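Local coordinates for protein ribokinase (Cryptococcus neoformans var. grubii serotype A, PDB 6CW5) that probably phosphorylates D-ribose at O-5 with ATP and a divalent cation, most likely magnesium, giving D-ribose 5-phosphate and ADP, at residues K250-Y255 with D299-C304. Numbering follows the deposited sequence.
Sequences KGILCY and DALKTC
L301 of helix 297-311 reaches across to I252 and C254 of strand 252-255 in a small, buried and wholly apolar helix-on-sheet contact. The leucine sends one methyl to each partner. CD1 of L301 lies 3.6 Å from CB of C254; the sulfur is modelled in two positions, and in one of them SG of C254 comes to 3.5 Å from the same L301 CD1. The other methyl, CD2 of L301, meets CD1 of I252 at 3.7 Å. In I252, CG1 sits between the backbone N and the carbonyl carbon (chi1 67°), and a nearly trans chi2 (160°) carries CD1 out toward the helix, the two side chains crossing obliquely. Backbones stay well apart, with the CA atoms of C254 and L301 8.7 Å from each other. Strand 252-255 is the penultimate strand of the large mixed sheet of the PfkB-family alpha/beta fold, antiparallel to both its neighbours, 242-246 and 262-264. I252 and C254 face helix 297-311, whereas L253 points to the other side of the sheet, against helix 220-233. F283 and F287 of helix 279-292, together with L264, continue the apolar layer around I252 and L301. Just before the strand, G251 belongs to the nucleotide site, where ADP binding has been observed.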
ATOM      1  N   LYS A 250       3.201  30.947  18.286  1.00 47.16           N
ATOM      2  CA  LYS A 250       2.150  31.072  19.282  1.00 46.79           C
ATOM      3  C   LYS A 250       2.002  29.823  20.156  1.00 48.62           C
ATOM      4  O   LYS A 250       1.036  29.741  20.930  1.00 47.37           O
ATOM      5  CB  LYS A 250       0.816  31.400  18.598  1.00 50.27           C
ATOM      6  N   GLY A 251       2.916  28.862  20.064  1.00 40.91           N
ATOM      7  CA  GLY A 251       2.912  27.738  20.983  1.00 37.68           C
ATOM      8  C   GLY A 251       2.327  26.464  20.402  1.00 31.50           C
ATOM      9  O   GLY A 251       2.309  26.236  19.186  1.00 30.49           O
ATOM     10  N   ILE A 252       1.886  25.589  21.306  1.00 30.11           N
ATOM     11  CA  ILE A 252       1.310  24.306  20.916  1.00 27.74           C
ATOM     12  C   ILE A 252       0.120  23.990  21.810  1.00 31.62           C
ATOM     13  O   ILE A 252       0.039  24.435  22.961  1.00 29.04           O
ATOM     14  CB  ILE A 252       2.314  23.129  20.972  1.00 28.82           C
ATOM     15  CG1 ILE A 252       2.727  22.855  22.408  1.00 35.84           C
ATOM     16  CG2 ILE A 252       3.561  23.422  20.161  1.00 35.80           C
ATOM     17  CD1 ILE A 252       3.297  21.468  22.608  1.00 41.31           C
ATOM     18  N   LEU A 253      -0.799  23.195  21.263  1.00 25.39           N
ATOM     19  CA  LEU A 253      -1.925  22.629  21.995  1.00 24.50           C
ATOM     20  C   LEU A 253      -1.770  21.111  22.057  1.00 25.71           C
ATOM     21  O   LEU A 253      -1.341  20.474  21.093  1.00 25.74           O
ATOM     22  CB  LEU A 253      -3.239  23.001  21.300  1.00 24.38           C
ATOM     23  CG  LEU A 253      -3.586  24.488  21.263  1.00 28.41           C
ATOM     24  CD1 LEU A 253      -4.768  24.780  20.323  1.00 27.75           C
ATOM     25  CD2 LEU A 253      -3.915  24.972  22.663  1.00 30.12           C
ATOM     26  N   CYS A 254      -2.104  20.529  23.188  1.00 23.67           N
ATOM     27  CA  CYS A 254      -1.996  19.091  23.384  0.61 23.76           C
ATOM     28  C   CYS A 254      -3.323  18.587  23.933  1.00 26.44           C
ATOM     29  O   CYS A 254      -3.907  19.215  24.827  1.00 27.38           O
ATOM     30  CB  CYS A 254      -0.825  18.766  24.339  0.61 29.06           C
ATOM     31  SG  CYS A 254      -0.661  17.033  24.863  0.61 33.09           S
ATOM     32  N   TYR A 255      -3.800  17.465  23.395  1.00 22.09           N
ATOM     33  CA  TYR A 255      -5.086  16.907  23.797  1.00 20.74           C
ATOM     34  C   TYR A 255      -4.970  15.394  23.879  1.00 27.45           C
ATOM     35  O   TYR A 255      -4.644  14.742  22.882  1.00 25.26           O
ATOM     36  CB  TYR A 255      -6.201  17.293  22.808  1.00 19.66           C
ATOM     37  CG  TYR A 255      -7.491  16.542  23.037  1.00 22.31           C
ATOM     38  CD1 TYR A 255      -8.361  16.932  24.046  1.00 24.32           C
ATOM     39  CD2 TYR A 255      -7.832  15.441  22.263  1.00 26.28           C
ATOM     40  CE1 TYR A 255      -9.541  16.246  24.273  1.00 23.01           C
ATOM     41  CE2 TYR A 255      -9.010  14.751  22.479  1.00 22.14           C
ATOM     42  CZ  TYR A 255      -9.860  15.164  23.490  1.00 25.29           C
ATOM     43  OH  TYR A 255     -11.041  14.494  23.728  1.00 25.62           O
ATOM     44  N   ASP A 299       6.452  16.960  30.489  1.00 49.88           N
ATOM     45  CA  ASP A 299       7.905  17.080  30.387  1.00 53.21           C
ATOM     46  C   ASP A 299       8.383  16.850  28.960  1.00 50.80           C
ATOM     47  O   ASP A 299       9.298  17.536  28.486  1.00 48.55           O
ATOM     48  CB  ASP A 299       8.592  16.082  31.322  1.00 59.94           C
ATOM     49  CG  ASP A 299       8.493  16.478  32.778  1.00 67.69           C
ATOM     50  OD1 ASP A 299       7.918  17.547  33.063  1.00 67.64           O
ATOM     51  OD2 ASP A 299       8.996  15.719  33.635  1.00 70.63           O
ATOM     52  N   ALA A 300       7.810  15.854  28.279  1.00 45.61           N
ATOM     53  CA  ALA A 300       8.213  15.585  26.905  1.00 43.61           C
ATOM     54  C   ALA A 300       7.929  16.787  26.020  1.00 43.23           C
ATOM     55  O   ALA A 300       8.745  17.147  25.162  1.00 43.88           O
ATOM     56  CB  ALA A 300       7.496  14.344  26.383  1.00 38.29           C
ATOM     57  N   LEU A 301       6.789  17.445  26.245  1.00 37.56           N
ATOM     58  CA  LEU A 301       6.429  18.604  25.439  1.00 42.10           C
ATOM     59  C   LEU A 301       7.339  19.786  25.739  1.00 38.52           C
ATOM     60  O   LEU A 301       7.743  20.507  24.823  1.00 39.30           O
ATOM     61  CB  LEU A 301       4.961  18.971  25.679  1.00 37.72           C
ATOM     62  CG  LEU A 301       3.975  18.005  25.024  1.00 43.72           C
ATOM     63  CD1 LEU A 301       2.559  18.403  25.361  1.00 45.86           C
ATOM     64  CD2 LEU A 301       4.175  17.987  23.520  1.00 39.46           C
ATOM     65  N   LYS A 302       7.665  20.010  27.011  1.00 38.67           N
ATOM     66  CA  LYS A 302       8.541  21.130  27.337  1.00 40.91           C
ATOM     67  C   LYS A 302       9.900  20.963  26.662  1.00 42.37           C
ATOM     68  O   LYS A 302      10.459  21.929  26.126  1.00 42.68           O
ATOM     69  CB  LYS A 302       8.686  21.261  28.855  1.00 43.52           C
ATOM     70  N   THR A 303      10.425  19.732  26.635  1.00 41.14           N
ATOM     71  CA  THR A 303      11.707  19.486  25.972  1.00 45.13           C
ATOM     72  C   THR A 303      11.609  19.740  24.475  1.00 41.28           C
ATOM     73  O   THR A 303      12.509  20.352  23.884  1.00 43.65           O
ATOM     74  CB  THR A 303      12.179  18.053  26.238  1.00 43.08           C
ATOM     75  OG1 THR A 303      12.246  17.825  27.648  1.00 45.85           O
ATOM     76  CG2 THR A 303      13.563  17.816  25.636  1.00 45.96           C
ATOM     77  N   CYS A 304      10.534  19.253  23.842  1.00 40.30           N
ATOM     78  CA  CYS A 304      10.296  19.530  22.425  1.00 42.96           C
ATOM     79  C   CYS A 304      10.389  21.012  22.127  1.00 42.06           C
ATOM     80  O   CYS A 304      11.002  21.421  21.135  1.00 43.37           O
ATOM     81  CB  CYS A 304       8.910  19.045  21.993  1.00 40.05           C
ATOM     82  SG  CYS A 304       8.652  17.290  22.037  1.00 40.55           S
TER